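Local coordinates for prolyl endopeptidase (Myxococcus xanthus, PDB 2BKL), which probably hydrolyses oligopeptides after proline, and also after alanine, as a serine peptidase of the S9A family, at residues G454-N459 and P576-A581; G531-G536 and A649-A654; R564-G569 and T580-E585; R572-E577 and D617-M622. All coordinates share one frame; numbering follows the deposited sequence.

Interaction 1 of 4, residues G454-N459 and P576-A581. With ZAH (N-[(benzyloxy)carbonyl]-L-alanyl-L-proline), chain C.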
# COMPACT_ATOMS: atom_id res chain seq x y z
N GLY A 454 9.48 -2.15 -4.97
CA GLY A 454 9.82 -2.74 -6.26
C GLY A 454 8.82 -3.77 -6.72
O GLY A 454 9.11 -4.95 -6.76
N GLY A 455 7.64 -3.31 -7.08
CA GLY A 455 6.60 -4.22 -7.48
C GLY A 455 5.24 -3.59 -7.52
O GLY A 455 4.99 -2.51 -6.98
N PHE A 456 4.34 -4.29 -8.20
CA PHE A 456 2.92 -4.02 -8.19
C PHE A 456 2.53 -2.63 -8.70
O PHE A 456 1.48 -2.11 -8.34
CB PHE A 456 2.35 -4.29 -6.78
CG PHE A 456 2.50 -5.71 -6.36
CD1 PHE A 456 3.65 -6.17 -5.74
CD2 PHE A 456 1.50 -6.66 -6.70
CE1 PHE A 456 3.81 -7.52 -5.43
CE2 PHE A 456 1.64 -7.99 -6.37
CZ PHE A 456 2.78 -8.43 -5.73
N ASN A 457 3.38 -2.02 -9.54
CA ASN A 457 3.10 -0.70 -10.09
C ASN A 457 3.05 0.39 -9.03
O ASN A 457 2.54 1.48 -9.27
CB ASN A 457 1.82 -0.75 -10.93
CG ASN A 457 1.81 0.21 -12.07
OD1 ASN A 457 2.81 0.38 -12.79
ND2 ASN A 457 0.67 0.88 -12.26
N VAL A 458 3.60 0.12 -7.85
CA VAL A 458 3.61 1.06 -6.74
C VAL A 458 4.77 2.02 -6.88
O VAL A 458 5.89 1.60 -7.16
CB VAL A 458 3.70 0.29 -5.40
CG1 VAL A 458 3.91 1.22 -4.21
CG2 VAL A 458 2.44 -0.51 -5.19
N ASN A 459 4.51 3.29 -6.70
CA ASN A 459 5.54 4.31 -6.80
C ASN A 459 6.04 4.75 -5.45
O ASN A 459 5.25 4.90 -4.50
CB ASN A 459 5.03 5.52 -7.55
CG ASN A 459 4.49 5.14 -8.88
OD1 ASN A 459 5.14 4.42 -9.61
ND2 ASN A 459 3.27 5.54 -9.18
N PRO A 576 -0.34 -13.24 -10.76
CA PRO A 576 -0.06 -12.45 -11.97
C PRO A 576 1.21 -11.61 -11.91
O PRO A 576 1.71 -11.17 -12.97
CB PRO A 576 -1.30 -11.56 -12.11
CG PRO A 576 -2.39 -12.38 -11.45
CD PRO A 576 -1.68 -12.95 -10.22
N GLU A 577 1.70 -11.34 -10.71
CA GLU A 577 2.93 -10.56 -10.48
C GLU A 577 4.18 -11.43 -10.35
O GLU A 577 5.23 -11.12 -10.92
CB GLU A 577 2.79 -9.67 -9.24
CG GLU A 577 3.92 -8.67 -9.03
CD GLU A 577 3.87 -7.42 -9.91
OE1 GLU A 577 2.90 -7.22 -10.67
OE2 GLU A 577 4.82 -6.63 -9.80
N TYR A 578 4.09 -12.53 -9.60
CA TYR A 578 5.25 -13.35 -9.28
C TYR A 578 5.34 -14.65 -10.08
O TYR A 578 6.43 -15.19 -10.26
CB TYR A 578 5.21 -13.76 -7.83
CG TYR A 578 5.32 -12.68 -6.80
CD1 TYR A 578 6.37 -11.77 -6.80
CD2 TYR A 578 4.39 -12.58 -5.76
CE1 TYR A 578 6.49 -10.81 -5.82
CE2 TYR A 578 4.50 -11.62 -4.75
CZ TYR A 578 5.57 -10.73 -4.78
OH TYR A 578 5.66 -9.79 -3.78
N GLY A 579 4.20 -15.18 -10.53
CA GLY A 579 4.08 -16.53 -11.07
C GLY A 579 3.77 -17.50 -9.94
O GLY A 579 3.65 -17.11 -8.76
N THR A 580 3.59 -18.77 -10.27
CA THR A 580 3.32 -19.79 -9.28
C THR A 580 4.23 -20.99 -9.48
O THR A 580 4.36 -21.50 -10.60
CB THR A 580 1.87 -20.28 -9.31
OG1 THR A 580 1.75 -21.46 -8.50
CG2 THR A 580 1.38 -20.61 -10.72
N ALA A 581 4.78 -21.49 -8.39
CA ALA A 581 5.61 -22.67 -8.46
C ALA A 581 4.86 -23.93 -8.90
O ALA A 581 5.50 -24.96 -9.14
CB ALA A 581 6.29 -22.89 -7.13
C1 ZAH C . 2.50 -6.51 0.29
O2 ZAH C . 3.43 -6.07 -0.67
C3 ZAH C . 1.47 -7.51 -0.27
C4 ZAH C . 2.14 -8.80 -0.75
C5 ZAH C . 2.44 -8.61 -2.23
C6 ZAH C . 1.47 -7.57 -2.75
N7 ZAH C . 0.83 -7.08 -1.54
C8 ZAH C . -0.19 -6.23 -1.56
O9 ZAH C . -0.75 -5.90 -0.41
C10 ZAH C . -0.91 -5.86 -2.88
C11 ZAH C . -0.07 -4.71 -3.44
N14 ZAH C . -2.25 -5.39 -2.65
C15 ZAH C . -3.23 -6.21 -2.34
O16 ZAH C . -3.04 -7.51 -2.32
O17 ZAH C . -4.52 -5.66 -2.07
C18 ZAH C . -5.49 -6.63 -1.58
C19 ZAH C . -6.75 -5.95 -1.03
C20 ZAH C . -7.58 -5.24 -1.91
C21 ZAH C . -8.72 -4.61 -1.42
C22 ZAH C . -9.04 -4.71 -0.07
C23 ZAH C . -8.23 -5.44 0.81
C24 ZAH C . -7.08 -6.05 0.32

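Interaction 2 of 4, residues G531-G536 and A649-A654. With ZAH (N-[(benzyloxy)carbonyl]-L-alanyl-L-proline), chain C.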
# COMPACT_ATOMS: atom_id res chain seq x y z
N GLY A 531 12.39 -3.07 4.24
CA GLY A 531 11.27 -3.23 3.35
C GLY A 531 10.16 -4.00 4.01
O GLY A 531 10.43 -4.80 4.89
N GLY A 532 8.94 -3.78 3.54
CA GLY A 532 7.79 -4.56 4.03
C GLY A 532 6.95 -5.24 2.94
O GLY A 532 6.80 -4.58 1.88
N SER A 533 6.43 -6.49 3.20
CA SER A 533 5.52 -7.22 2.30
C SER A 533 6.26 -7.70 1.00
O SER A 533 7.24 -8.66 1.12
CB SER A 533 4.28 -6.34 2.01
OG SER A 533 3.25 -7.11 1.38
N ASN A 534 5.96 -7.18 -0.19
CA ASN A 534 6.87 -7.36 -1.31
C ASN A 534 8.24 -6.70 -1.04
O ASN A 534 9.25 -7.13 -1.60
CB ASN A 534 6.19 -6.73 -2.55
CG ASN A 534 7.07 -6.72 -3.75
OD1 ASN A 534 7.38 -7.74 -4.31
ND2 ASN A 534 7.52 -5.52 -4.13
N GLY A 535 8.27 -5.67 -0.19
CA GLY A 535 9.54 -5.08 0.24
C GLY A 535 10.29 -5.97 1.23
O GLY A 535 11.49 -5.87 1.41
N GLY A 536 9.53 -6.81 1.95
CA GLY A 536 10.13 -7.79 2.82
C GLY A 536 10.85 -8.85 2.00
O GLY A 536 11.93 -9.26 2.32
N ALA A 649 -2.57 -6.91 15.50
CA ALA A 649 -2.10 -6.17 14.35
C ALA A 649 -2.37 -6.91 13.06
O ALA A 649 -2.04 -8.09 12.92
CB ALA A 649 -0.62 -5.88 14.49
N GLY A 650 -2.94 -6.19 12.10
CA GLY A 650 -3.05 -6.64 10.73
C GLY A 650 -1.81 -6.29 9.93
O GLY A 650 -0.78 -5.88 10.48
N HIS A 651 -1.94 -6.46 8.62
CA HIS A 651 -0.85 -6.27 7.67
C HIS A 651 -0.23 -4.90 7.77
O HIS A 651 0.99 -4.75 7.61
CB HIS A 651 -1.35 -6.50 6.25
CG HIS A 651 -0.24 -6.55 5.25
ND1 HIS A 651 0.72 -7.53 5.28
CD2 HIS A 651 0.10 -5.71 4.24
CE1 HIS A 651 1.61 -7.29 4.33
NE2 HIS A 651 1.24 -6.21 3.67
N GLY A 652 -1.03 -3.90 8.09
CA GLY A 652 -0.52 -2.55 8.24
C GLY A 652 -0.34 -2.09 9.68
O GLY A 652 -0.26 -0.90 9.91
N GLY A 653 -0.28 -3.01 10.64
CA GLY A 653 -0.07 -2.66 12.03
C GLY A 653 -1.36 -2.61 12.86
O GLY A 653 -2.43 -3.00 12.39
N ALA A 654 -1.25 -2.09 14.08
CA ALA A 654 -2.30 -2.17 15.09
C ALA A 654 -3.21 -0.95 15.07
O ALA A 654 -4.21 -0.94 15.78
CB ALA A 654 -1.69 -2.33 16.49
C1 ZAH C . 2.50 -6.51 0.29
O2 ZAH C . 3.43 -6.07 -0.67
C3 ZAH C . 1.47 -7.51 -0.27
C4 ZAH C . 2.14 -8.80 -0.75
C5 ZAH C . 2.44 -8.61 -2.23
C6 ZAH C . 1.47 -7.57 -2.75
N7 ZAH C . 0.83 -7.08 -1.54
C8 ZAH C . -0.19 -6.23 -1.56
O9 ZAH C . -0.75 -5.90 -0.41
C10 ZAH C . -0.91 -5.86 -2.88
C11 ZAH C . -0.07 -4.71 -3.44
N14 ZAH C . -2.25 -5.39 -2.65
C15 ZAH C . -3.23 -6.21 -2.34
O16 ZAH C . -3.04 -7.51 -2.32
O17 ZAH C . -4.52 -5.66 -2.07
C18 ZAH C . -5.49 -6.63 -1.58
C19 ZAH C . -6.75 -5.95 -1.03
C20 ZAH C . -7.58 -5.24 -1.91
C21 ZAH C . -8.72 -4.61 -1.42
C22 ZAH C . -9.04 -4.71 -0.07
C23 ZAH C . -8.23 -5.44 0.81
C24 ZAH C . -7.08 -6.05 0.32

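Interaction 3 of 4, residues R564-G569 and T580-E585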
# COMPACT_ATOMS: atom_id res chain seq x y z
N ARG A 564 6.16 -21.66 -1.94
CA ARG A 564 4.90 -22.02 -1.29
C ARG A 564 3.96 -20.83 -1.00
O ARG A 564 2.88 -21.01 -0.47
CB ARG A 564 5.15 -22.77 0.00
CG ARG A 564 5.81 -24.10 -0.21
CD ARG A 564 6.15 -24.87 1.04
NE ARG A 564 5.02 -25.18 1.91
CZ ARG A 564 4.13 -26.16 1.69
NH1 ARG A 564 4.15 -26.89 0.57
NH2 ARG A 564 3.19 -26.38 2.61
N TYR A 565 4.33 -19.61 -1.37
CA TYR A 565 3.53 -18.45 -0.95
C TYR A 565 2.07 -18.50 -1.43
O TYR A 565 1.19 -17.98 -0.76
CB TYR A 565 4.19 -17.13 -1.39
CG TYR A 565 3.80 -16.73 -2.79
CD1 TYR A 565 4.48 -17.24 -3.90
CD2 TYR A 565 2.68 -15.93 -3.03
CE1 TYR A 565 4.09 -16.91 -5.21
CE2 TYR A 565 2.28 -15.62 -4.35
CZ TYR A 565 2.97 -16.10 -5.41
OH TYR A 565 2.54 -15.80 -6.67
N HIS A 566 1.84 -19.10 -2.59
CA HIS A 566 0.52 -19.11 -3.20
C HIS A 566 -0.50 -19.97 -2.42
O HIS A 566 -1.70 -19.87 -2.66
CB HIS A 566 0.61 -19.60 -4.64
CG HIS A 566 1.17 -20.98 -4.75
ND1 HIS A 566 2.52 -21.24 -4.58
CD2 HIS A 566 0.57 -22.18 -4.92
CE1 HIS A 566 2.72 -22.55 -4.66
NE2 HIS A 566 1.55 -23.14 -4.86
N LEU A 567 -0.03 -20.78 -1.48
CA LEU A 567 -0.88 -21.70 -0.71
C LEU A 567 -1.55 -21.07 0.50
O LEU A 567 -2.38 -21.72 1.16
CB LEU A 567 -0.06 -22.92 -0.27
CG LEU A 567 0.62 -23.71 -1.38
CD1 LEU A 567 1.61 -24.73 -0.80
CD2 LEU A 567 -0.42 -24.43 -2.24
N PHE A 568 -1.17 -19.84 0.83
CA PHE A 568 -1.59 -19.23 2.07
C PHE A 568 -2.17 -17.84 1.88
O PHE A 568 -1.71 -17.06 1.05
CB PHE A 568 -0.38 -19.07 3.00
CG PHE A 568 0.31 -20.37 3.35
CD1 PHE A 568 1.26 -20.95 2.52
CD2 PHE A 568 -0.00 -21.00 4.54
CE1 PHE A 568 1.87 -22.14 2.85
CE2 PHE A 568 0.62 -22.19 4.90
CZ PHE A 568 1.55 -22.76 4.03
N GLY A 569 -3.13 -17.52 2.72
CA GLY A 569 -3.73 -16.21 2.74
C GLY A 569 -4.20 -15.78 1.36
O GLY A 569 -4.79 -16.56 0.65
N THR A 580 3.59 -18.77 -10.27
CA THR A 580 3.32 -19.79 -9.28
C THR A 580 4.23 -20.99 -9.48
O THR A 580 4.36 -21.50 -10.60
CB THR A 580 1.87 -20.28 -9.31
OG1 THR A 580 1.75 -21.46 -8.50
CG2 THR A 580 1.38 -20.61 -10.72
N ALA A 581 4.78 -21.49 -8.39
CA ALA A 581 5.61 -22.67 -8.46
C ALA A 581 4.86 -23.93 -8.90
O ALA A 581 5.50 -24.96 -9.14
CB ALA A 581 6.29 -22.89 -7.13
N GLU A 582 3.54 -23.85 -9.03
CA GLU A 582 2.77 -24.94 -9.61
C GLU A 582 3.13 -25.17 -11.09
O GLU A 582 2.88 -26.25 -11.63
CB GLU A 582 1.26 -24.67 -9.48
CG GLU A 582 0.78 -24.68 -8.03
CD GLU A 582 -0.54 -23.98 -7.78
OE1 GLU A 582 -0.71 -22.83 -8.28
OE2 GLU A 582 -1.38 -24.57 -7.04
N LYS A 583 3.69 -24.15 -11.75
CA LYS A 583 4.07 -24.22 -13.17
C LYS A 583 5.59 -24.33 -13.30
O LYS A 583 6.31 -23.65 -12.58
CB LYS A 583 3.56 -22.99 -13.92
CG LYS A 583 2.04 -22.95 -13.97
CD LYS A 583 1.51 -21.68 -14.63
CE LYS A 583 -0.01 -21.52 -14.37
NZ LYS A 583 -0.40 -20.12 -13.92
N PRO A 584 6.10 -25.17 -14.20
CA PRO A 584 7.55 -25.44 -14.24
C PRO A 584 8.44 -24.23 -14.49
O PRO A 584 9.48 -24.09 -13.82
CB PRO A 584 7.71 -26.45 -15.39
CG PRO A 584 6.42 -26.43 -16.13
CD PRO A 584 5.35 -25.95 -15.19
N GLU A 585 8.09 -23.39 -15.47
CA GLU A 585 8.94 -22.24 -15.79
C GLU A 585 8.90 -21.22 -14.65
O GLU A 585 9.92 -20.62 -14.31
CB GLU A 585 8.55 -21.58 -17.13
CG GLU A 585 9.02 -22.36 -18.38
CD GLU A 585 10.49 -22.81 -18.35
OE1 GLU A 585 11.41 -21.99 -18.07
OE2 GLU A 585 10.73 -24.02 -18.62
O HOH W 1 4.81 -20.14 -5.88

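Interaction 4 of 4, residues R572-E577 and D617-M622. With ZAH (N-[(benzyloxy)carbonyl]-L-alanyl-L-proline), chain C.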
# COMPACT_ATOMS: atom_id res chain seq x y z
N ARG A 572 -2.76 -16.27 -3.91
CA ARG A 572 -3.09 -16.51 -5.31
C ARG A 572 -3.35 -15.21 -6.06
O ARG A 572 -3.14 -15.14 -7.27
CB ARG A 572 -4.24 -17.50 -5.45
CG ARG A 572 -3.85 -18.88 -4.97
CD ARG A 572 -4.86 -19.94 -5.31
NE ARG A 572 -4.36 -21.26 -4.93
CZ ARG A 572 -3.48 -21.98 -5.64
NH1 ARG A 572 -2.98 -21.54 -6.78
NH2 ARG A 572 -3.05 -23.13 -5.15
N THR A 573 -3.74 -14.16 -5.35
CA THR A 573 -3.98 -12.89 -6.02
C THR A 573 -2.71 -12.25 -6.54
O THR A 573 -2.81 -11.32 -7.35
CB THR A 573 -4.73 -11.87 -5.11
OG1 THR A 573 -3.92 -11.44 -4.02
CG2 THR A 573 -6.04 -12.44 -4.54
N TRP A 574 -1.55 -12.71 -6.07
CA TRP A 574 -0.26 -12.18 -6.56
C TRP A 574 0.38 -13.05 -7.61
O TRP A 574 1.44 -12.69 -8.12
CB TRP A 574 0.71 -11.91 -5.40
CG TRP A 574 0.00 -11.14 -4.33
CD1 TRP A 574 -0.78 -10.06 -4.49
CD2 TRP A 574 0.02 -11.43 -2.94
NE1 TRP A 574 -1.30 -9.66 -3.28
CE2 TRP A 574 -0.82 -10.49 -2.31
CE3 TRP A 574 0.66 -12.41 -2.15
CZ2 TRP A 574 -1.08 -10.51 -0.95
CZ3 TRP A 574 0.38 -12.42 -0.76
CH2 TRP A 574 -0.47 -11.47 -0.20
N ILE A 575 -0.25 -14.14 -8.01
CA ILE A 575 0.30 -14.96 -9.08
C ILE A 575 0.54 -14.18 -10.39
O ILE A 575 1.54 -14.40 -11.05
CB ILE A 575 -0.56 -16.23 -9.27
CG1 ILE A 575 -0.30 -17.20 -8.09
CG2 ILE A 575 -0.28 -16.92 -10.62
CD1 ILE A 575 -1.24 -18.42 -8.03
N PRO A 576 -0.34 -13.24 -10.76
CA PRO A 576 -0.06 -12.45 -11.97
C PRO A 576 1.21 -11.61 -11.91
O PRO A 576 1.71 -11.17 -12.97
CB PRO A 576 -1.30 -11.56 -12.11
CG PRO A 576 -2.39 -12.38 -11.45
CD PRO A 576 -1.68 -12.95 -10.22
N GLU A 577 1.70 -11.34 -10.71
CA GLU A 577 2.93 -10.56 -10.48
C GLU A 577 4.18 -11.43 -10.35
O GLU A 577 5.23 -11.12 -10.92
CB GLU A 577 2.79 -9.67 -9.24
CG GLU A 577 3.92 -8.67 -9.03
CD GLU A 577 3.87 -7.42 -9.91
OE1 GLU A 577 2.90 -7.22 -10.67
OE2 GLU A 577 4.82 -6.63 -9.80
N ASP A 617 -3.84 -11.28 7.94
CA ASP A 617 -4.66 -12.17 7.12
C ASP A 617 -4.50 -11.95 5.61
O ASP A 617 -5.32 -12.37 4.79
CB ASP A 617 -6.17 -12.09 7.51
CG ASP A 617 -6.77 -10.70 7.37
OD1 ASP A 617 -6.03 -9.73 7.14
OD2 ASP A 617 -8.04 -10.54 7.48
N ARG A 618 -3.42 -11.29 5.24
CA ARG A 618 -3.07 -11.07 3.84
C ARG A 618 -1.81 -11.85 3.50
O ARG A 618 -1.85 -12.77 2.67
CB ARG A 618 -2.89 -9.58 3.57
CG ARG A 618 -2.85 -9.26 2.09
CD ARG A 618 -2.62 -7.80 1.69
NE ARG A 618 -3.55 -6.89 2.35
CZ ARG A 618 -3.49 -5.56 2.28
NH1 ARG A 618 -2.59 -4.95 1.52
NH2 ARG A 618 -4.35 -4.82 2.96
N VAL A 619 -0.70 -11.48 4.14
CA VAL A 619 0.57 -12.16 4.02
C VAL A 619 0.77 -13.08 5.19
O VAL A 619 0.85 -12.64 6.34
CB VAL A 619 1.73 -11.13 3.95
CG1 VAL A 619 3.10 -11.83 4.03
CG2 VAL A 619 1.62 -10.31 2.65
N ASP A 620 0.83 -14.37 4.95
CA ASP A 620 0.85 -15.31 6.05
C ASP A 620 2.09 -15.11 6.93
O ASP A 620 3.20 -15.01 6.40
CB ASP A 620 0.80 -16.73 5.52
CG ASP A 620 0.38 -17.71 6.57
OD1 ASP A 620 1.20 -17.96 7.46
OD2 ASP A 620 -0.76 -18.24 6.57
N PRO A 621 1.92 -15.01 8.24
CA PRO A 621 3.07 -14.87 9.14
C PRO A 621 4.07 -16.02 9.11
O PRO A 621 5.15 -15.86 9.62
CB PRO A 621 2.40 -14.75 10.52
CG PRO A 621 1.01 -14.18 10.21
CD PRO A 621 0.64 -14.91 8.97
N MET A 622 3.76 -17.13 8.47
CA MET A 622 4.69 -18.26 8.49
C MET A 622 6.03 -17.91 7.80
O MET A 622 7.05 -18.46 8.14
CB MET A 622 4.07 -19.52 7.86
CG MET A 622 3.89 -19.50 6.36
SD MET A 622 5.38 -19.99 5.50
CE MET A 622 4.82 -20.17 3.82
C1 ZAH C . 2.50 -6.51 0.29
O2 ZAH C . 3.43 -6.07 -0.67
C3 ZAH C . 1.47 -7.51 -0.27
C4 ZAH C . 2.14 -8.80 -0.75
C5 ZAH C . 2.44 -8.61 -2.23
C6 ZAH C . 1.47 -7.57 -2.75
N7 ZAH C . 0.83 -7.08 -1.54
C8 ZAH C . -0.19 -6.23 -1.56
O9 ZAH C . -0.75 -5.90 -0.41
C10 ZAH C . -0.91 -5.86 -2.88
C11 ZAH C . -0.07 -4.71 -3.44
N14 ZAH C . -2.25 -5.39 -2.65
C15 ZAH C . -3.23 -6.21 -2.34
O16 ZAH C . -3.04 -7.51 -2.32
O17 ZAH C . -4.52 -5.66 -2.07
C18 ZAH C . -5.49 -6.63 -1.58
C19 ZAH C . -6.75 -5.95 -1.03
C20 ZAH C . -7.58 -5.24 -1.91
C21 ZAH C . -8.72 -4.61 -1.42
C22 ZAH C . -9.04 -4.71 -0.07
C23 ZAH C . -8.23 -5.44 0.81
C24 ZAH C . -7.08 -6.05 0.32

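Interaction 1 of 4, residues G454-N459 and P576-A581
The carboxylate of Glu577 holds the loop 454-459 through its backbone: Phe456 N donates to Glu577 OE2 over 2.9 Å in a nearly straight bond of 165°, reaching the oxygen from above the carboxylate plane. The second oxygen, OE1, is taken by His494, which helps fix the rotation of the group. Glu577 turns back at chi2 (78°) and so lays its methylenes against one face of the Phe456 ring, where CG sits 3.6 Å from the ring centroid in a CH-pi contact. The opposite face of the same ring carries the ligand, its proline carbon C6 lying 3.4 Å from Phe456 CZ. Tyr578 completes the surround. Phe456 points an edge at the face of the tyrosine in an offset edge-to-face pair, centroids 5.4 Å apart, and Tyr578 OH, 3.4 Å from Phe456 CE1, is hydrogen-bonded to Asn534. Gly455 starts a type I' turn with backbone angles that leave no room for a side chain. Glu577 thus grips the loop backbone with its carboxylate and supports the ring with its methylenes, and the phenylalanine between it and the ligand forms a wall of the S1 proline-specificity pocket characteristic of prolyl oligopeptidases.

Interaction 2 of 4, residues G531-G536 and A649-A654
The imidazole of His651 meets Ser533 at its edge, with Ser533 OG near the ring plane and 3.2 Å from His651 NE2, while the ligand carbon C1 approaches the ring obliquely. At the far side of the ring His651 ND1 is hydrogen-bonded to Asp616, and Val619 touches the imidazole as well. Ser533 OG is covalently joined to ZAH C1 at 1.5 Å, consistent with a hemiacetal-like adduct that resembles the tetrahedral stage of acylation. The ligand oxygen O2 is gripped twice, by Asn534 N over 2.8 Å at 167° and by the hydroxyl of Tyr453, the arrangement of an oxyanion hole. OG stands anti to the serine's own backbone N (chi1 -168°) and is thereby aimed across at the histidine. The serine backbone has positive phi in the sharp turn between strand 527-532 and helix 534-545. Glycines make that turn possible: a side chain on Gly531 would collide with Gly535 O, and one on Gly535 with Gly532 N. His651 itself rides on a type I turn closed by Gly653 N to Gly650 O at 2.9 Å. The whole fits a probable Ser-His-Asp triad whose serine sits on a nucleophile elbow, as in the alpha/beta-hydrolase fold.

Interaction 3 of 4, residues R564-G569 and T580-E585
Thr580 leads the segment across to His566, setting its OG1 over the centre of the imidazole, 3.8 Å from His566 CG, while Leu567, from the histidine's own segment, backs the opposite face. The hydroxyl is already engaged at home: OG1 accepts from Glu582 N over 3.0 Å at 164°, an ST turn, and donates to Glu582 OE1 over 2.8 Å, on the anti side of the carboxylate and somewhat out of its plane. A valine in place of Thr580 has no hydroxyl for either bond, and would probably leave the Glu582 carboxylate held mainly by Arg572, freer to turn beside the histidine, and the start of the turn less firmly set. Next comes Ala581, whose methyl brushes the ring, with CB 4.4 Å from His566 CE1. Its backbone works harder, since Ala581 N donates to a water at 2.9 Å that also accepts a weak bond from His566 ND1, so the two segments are bridged by solvent. Glu582 then lays its side chain along the other end of the imidazole, CD 3.6 Å from His566 CD2, with carboxylate and ring planes 44° apart. Its OE2 is drawn off into a salt bridge with Arg572. Lys583 closes the type I turn through its N to Thr580 O at 3.0 Å and stands at the N-cap of helix 584-593. No direct hydrogen bond crosses between segments: the hydroxyl over the imidazole face, one shared water and the Glu582 side chain do the joining. That carboxylate would be expected to ease protonation of His566, although the neighbouring arginine should temper the effect.

Interaction 4 of 4, residues R572-E577 and D617-M622
The proline-binding S1 pocket is closed on one side where Trp574 meets Arg618 and Val619, two residues of the loop before helix 622-632. The far rim of the indole does the touching. Trp574 CH2 comes 3.4 Å from the carbonyl O of Arg618 and 3.7 Å from Val619 CG2, while the methylene CG of Arg618 rests in the indole plane at the edge, 3.7 Å from Trp574 CZ2. This framework turns one broad face to the ligand, whose proline carbon C5 lies over the centre of the indole; Thr573 OG1 lies against the opposite face. Trp574 NE1 also donates to the carbamate oxygen O16 of the ligand over 2.9 Å at 163°. An alanine in place of Trp574 would probably leave O16 without this donor and open a gap beside the proline ring, with Val619 CG2 and Arg618 CG deprived of their neighbour. Arg618, bent at chi3 (-52°), brings NH1 to the alanyl oxygen O9 at 2.8 Å, so that O9 lies at the guanidinium edge, and offers a face to the terminal phenyl, whose C24 sits to one side. Further along, Asp620 OD1 uses its anti lone pair to cap the helix start through Met622 N at 2.9 Å. Across the segments no hydrogen bond forms; the contact is van der Waals, with a backbone carbonyl oxygen as well as aliphatic carbons against the indole rim. Trp574 NE1 and Arg618 NH1 turn to the ligand instead, while Arg618 NE keeps a salt bridge to Asp145, which should steady the guanidinium. Recognition is therefore divided: an aromatic slab for the proline, and two N-H donors for carbonyl oxygens further back along the chain.

Interactions 1, 2 and 4 surround the bound ligand, whereas interaction 3 stands aside, its His566 side chain about 11 Å from it. Interactions 1 and 4 both use helix 575-578 and share Pro576 and Glu577; they supply aromatic walls, and Phe456 CE2 packs against Trp574 CD1 at 3.7 Å. Interaction 2 brings the covalent chemistry, and is joined to interaction 1 by Tyr578 and Asn534, to interaction 4 by Val619 beside His651. Contacts 1, 3 and 4 are largely buried and interaction 2 only partly so, yet interaction 3 has an exposed margin at Glu582 and relies on a bridging water and on side chains packed round an imidazole. Arg572 links it to interaction 4.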